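Local coordinates for sporulation inhibitor of replication protein SirA (Bacillus subtilis, PDB 4TPS), which inhibits the initiation of DNA replication during sporulation, preventing overinitiation and so keeping the cell diploid, at residues I64-Q69 with R126-C131. Residues are numbered along the deposited sequence; the frame is centred on the assembly and turned at random.
Sequences ILHMHQ and RKVSPC
Val128 touches both His66 and Met67 in a helix-to-helix packing contact, where helix 64-75 meets the C-terminal part of helix 116-128 on an antiparallel sheet. The two backbones stay well apart, the closest CA atoms being those of Met67 and Val128 at 8.0 Å, and side chains and one water span the gap. From CB, Val128 forks toward helix 64-75. With CG1 anti to the backbone N (chi1 167°) and CG2 anti to the carbonyl carbon, one methyl meets His66 and the other reaches Met67. CG1 approaches the His66 ring obliquely, 3.8 Å from His66 CD2. The other branch, CG2, touches the thioether of Met67, 3.9 Å from SD, and also lies 4.1 Å from His66 NE2. The valine fork is thus shared between a partly exposed imidazole and the sulfur of the buried Met67. The bends at chi2 and chi3 bring SD of Met67 round to Val128 CG2; the same side chain also packs on Val124 and Leu125 of helix 116-128 and on Phe100 and Met102 of strand 96-103. Cutting Val128 back to an alanine removes both methyls and would probably leave His66 CD2 and Met67 SD without their apolar neighbours, opening a gap between the two segments. Beyond the valine the chain turns toward strand 132-136: Ser129 OG accepts from Cys131 N at 3.0 Å, an ST turn. No direct hydrogen bond joins the two segments. Instead a single water bridges them, lying 2.9 Å from His66 NE2 and donating to the carbonyl O of Val128, also at 2.9 Å.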
ATOM      1  N   ILE A  64      -4.470 -12.235  12.369  1.00 16.36           N
ATOM      2  CA  ILE A  64      -4.741 -13.644  12.018  1.00 15.93           C
ATOM      3  C   ILE A  64      -5.646 -14.323  13.051  1.00 15.72           C
ATOM      4  O   ILE A  64      -6.649 -14.990  12.704  1.00 15.39           O
ATOM      5  CB  ILE A  64      -3.431 -14.444  11.852  1.00 20.29           C
ATOM      6  CG1 ILE A  64      -2.538 -13.852  10.714  1.00 22.82           C
ATOM      7  CG2 ILE A  64      -3.743 -15.915  11.574  1.00 23.00           C
ATOM      8  CD1 ILE A  64      -3.106 -13.972   9.334  1.00 20.15           C
ATOM      9  N   LEU A  65      -5.275 -14.239  14.329  1.00 17.55           N
ATOM     10  CA  LEU A  65      -6.071 -14.932  15.342  1.00 17.15           C
ATOM     11  C   LEU A  65      -7.537 -14.398  15.402  1.00 13.85           C
ATOM     12  O   LEU A  65      -8.492 -15.190  15.469  1.00 15.70           O
ATOM     13  CB  LEU A  65      -5.403 -14.881  16.702  1.00 17.40           C
ATOM     14  CG  LEU A  65      -6.230 -15.524  17.832  1.00 19.04           C
ATOM     15  CD1 LEU A  65      -6.492 -16.986  17.557  1.00 21.72           C
ATOM     16  CD2 LEU A  65      -5.591 -15.361  19.211  1.00 22.65           C
ATOM     17  N   HIS A  66      -7.691 -13.083  15.302  1.00 16.22           N
ATOM     18  CA  HIS A  66      -8.999 -12.459  15.253  1.00 14.35           C
ATOM     19  C   HIS A  66      -9.804 -13.014  14.061  1.00 14.06           C
ATOM     20  O   HIS A  66     -10.962 -13.365  14.190  1.00 16.19           O
ATOM     21  CB  HIS A  66      -8.821 -10.943  15.190  1.00 15.68           C
ATOM     22  CG  HIS A  66     -10.078 -10.139  15.303  1.00 18.35           C
ATOM     23  ND1 HIS A  66     -11.108 -10.440  16.166  1.00 21.39           N
ATOM     24  CD2 HIS A  66     -10.449  -8.996  14.677  1.00 21.76           C
ATOM     25  CE1 HIS A  66     -12.069  -9.548  16.032  1.00 20.17           C
ATOM     26  NE2 HIS A  66     -11.688  -8.647  15.155  1.00 20.22           N
ATOM     27  N   MET A  67      -9.152 -13.093  12.914  1.00 14.66           N
ATOM     28  CA  MET A  67      -9.822 -13.635  11.695  1.00 16.77           C
ATOM     29  C   MET A  67     -10.247 -15.072  11.930  1.00 14.68           C
ATOM     30  O   MET A  67     -11.358 -15.441  11.550  1.00 16.08           O
ATOM     31  CB  MET A  67      -8.930 -13.501  10.476  1.00 19.82           C
ATOM     32  CG  MET A  67      -8.841 -12.119   9.903  1.00 22.67           C
ATOM     33  SD  MET A  67     -10.456 -11.377   9.571  1.00 25.52           S
ATOM     34  CE  MET A  67     -11.117 -12.607   8.524  1.00 29.64           C
ATOM     35  N   HIS A  68      -9.351 -15.908  12.490  1.00 15.72           N
ATOM     36  CA  HIS A  68      -9.670 -17.299  12.715  1.00 15.98           C
ATOM     37  C   HIS A  68     -10.941 -17.399  13.568  1.00 17.36           C
ATOM     38  O   HIS A  68     -11.847 -18.186  13.264  1.00 17.49           O
ATOM     39  CB  HIS A  68      -8.587 -18.037  13.452  1.00 18.14           C
ATOM     40  CG  HIS A  68      -7.451 -18.479  12.615  1.00 17.39           C
ATOM     41  ND1 HIS A  68      -7.605 -19.310  11.536  1.00 19.84           N
ATOM     42  CD2 HIS A  68      -6.116 -18.310  12.767  1.00 17.97           C
ATOM     43  CE1 HIS A  68      -6.424 -19.600  11.022  1.00 18.63           C
ATOM     44  NE2 HIS A  68      -5.506 -19.014  11.761  1.00 17.33           N
ATOM     45  N   GLN A  69     -10.995 -16.616  14.652  1.00 16.44           N
ATOM     46  CA  GLN A  69     -12.144 -16.665  15.536  1.00 16.97           C
ATOM     47  C   GLN A  69     -13.438 -16.285  14.834  1.00 17.64           C
ATOM     48  O   GLN A  69     -14.463 -16.979  14.955  1.00 18.30           O
ATOM     49  CB  GLN A  69     -11.879 -15.817  16.742  1.00 17.64           C
ATOM     50  CG  GLN A  69     -10.696 -16.375  17.539  1.00 25.64           C
ATOM     51  CD  GLN A  69     -10.165 -15.466  18.643  1.00 24.47           C
ATOM     52  OE1 GLN A  69     -10.194 -14.236  18.536  1.00 24.86           O
ATOM     53  NE2 GLN A  69      -9.633 -16.087  19.716  1.00 30.01           N
ATOM     54  N   ARG A 126     -15.719  -7.175   6.523  1.00 13.18           N
ATOM     55  CA  ARG A 126     -16.282  -5.859   6.665  1.00 16.24           C
ATOM     56  C   ARG A 126     -16.734  -5.623   8.111  1.00 18.32           C
ATOM     57  O   ARG A 126     -16.797  -4.493   8.522  1.00 21.44           O
ATOM     58  CB  ARG A 126     -17.359  -5.566   5.624  1.00 19.99           C
ATOM     59  CG  ARG A 126     -18.717  -6.171   5.903  1.00 24.03           C
ATOM     60  CD  ARG A 126     -19.606  -6.064   4.676  1.00 32.78           C
ATOM     61  NE  ARG A 126     -20.969  -6.366   5.096  1.00 40.22           N
ATOM     62  CZ  ARG A 126     -21.996  -5.517   5.061  1.00 55.36           C
ATOM     63  NH1 ARG A 126     -21.893  -4.272   4.582  1.00 60.55           N
ATOM     64  NH2 ARG A 126     -23.168  -5.933   5.498  1.00 81.34           N
ATOM     65  N   LYS A 127     -17.030  -6.690   8.862  1.00 18.57           N
ATOM     66  CA  LYS A 127     -17.336  -6.526  10.275  1.00 20.89           C
ATOM     67  C   LYS A 127     -16.080  -6.434  11.180  1.00 20.64           C
ATOM     68  O   LYS A 127     -16.135  -6.020  12.322  1.00 26.61           O
ATOM     69  CB  LYS A 127     -18.251  -7.679  10.706  1.00 20.66           C
ATOM     70  CG  LYS A 127     -19.641  -7.596  10.062  1.00 22.75           C
ATOM     71  CD  LYS A 127     -20.438  -8.831  10.391  1.00 30.35           C
ATOM     72  CE  LYS A 127     -21.802  -8.852   9.726  1.00 43.18           C
ATOM     73  NZ  LYS A 127     -22.388 -10.238   9.573  1.00 39.88           N
ATOM     74  N   VAL A 128     -14.937  -6.815  10.660  1.00 19.69           N
ATOM     75  CA  VAL A 128     -13.690  -6.668  11.351  1.00 19.58           C
ATOM     76  C   VAL A 128     -13.139  -5.267  11.173  1.00 18.67           C
ATOM     77  O   VAL A 128     -12.630  -4.677  12.135  1.00 22.72           O
ATOM     78  CB  VAL A 128     -12.695  -7.708  10.846  1.00 18.28           C
ATOM     79  CG1 VAL A 128     -11.254  -7.406  11.303  1.00 19.90           C
ATOM     80  CG2 VAL A 128     -13.134  -9.089  11.337  1.00 18.88           C
ATOM     81  N   SER A 129     -13.221  -4.729   9.957  1.00 20.07           N
ATOM     82  CA  SER A 129     -12.718  -3.364   9.696  1.00 17.61           C
ATOM     83  C   SER A 129     -13.360  -2.780   8.473  1.00 19.53           C
ATOM     84  O   SER A 129     -13.580  -3.526   7.509  1.00 20.54           O
ATOM     85  CB  SER A 129     -11.201  -3.427   9.472  1.00 18.17           C
ATOM     86  OG  SER A 129     -10.661  -2.176   9.061  1.00 19.49           O
ATOM     87  N   PRO A 130     -13.472  -1.454   8.394  1.00 18.37           N
ATOM     88  CA  PRO A 130     -13.921  -0.766   7.159  1.00 19.28           C
ATOM     89  C   PRO A 130     -12.803  -0.543   6.129  1.00 19.51           C
ATOM     90  O   PRO A 130     -13.058  -0.040   5.017  1.00 24.35           O
ATOM     91  CB  PRO A 130     -14.432   0.579   7.679  1.00 23.48           C
ATOM     92  CG  PRO A 130     -13.602   0.851   8.869  1.00 27.73           C
ATOM     93  CD  PRO A 130     -13.357  -0.493   9.520  1.00 21.78           C
ATOM     94  N   CYS A 131     -11.589  -0.960   6.472  1.00 16.42           N
ATOM     95  CA  CYS A 131     -10.412  -0.607   5.689  1.00 16.43           C
ATOM     96  C   CYS A 131      -9.887  -1.677   4.748  1.00 13.59           C
ATOM     97  O   CYS A 131      -8.725  -1.538   4.248  1.00 14.29           O
ATOM     98  CB  CYS A 131      -9.273  -0.245   6.648  1.00 19.21           C
ATOM     99  SG  CYS A 131      -9.694   1.248   7.599  1.00 25.70           S
TER
HETATM  100  O   HOH W   1     -12.602  -5.940  14.695  1.00 30.22           O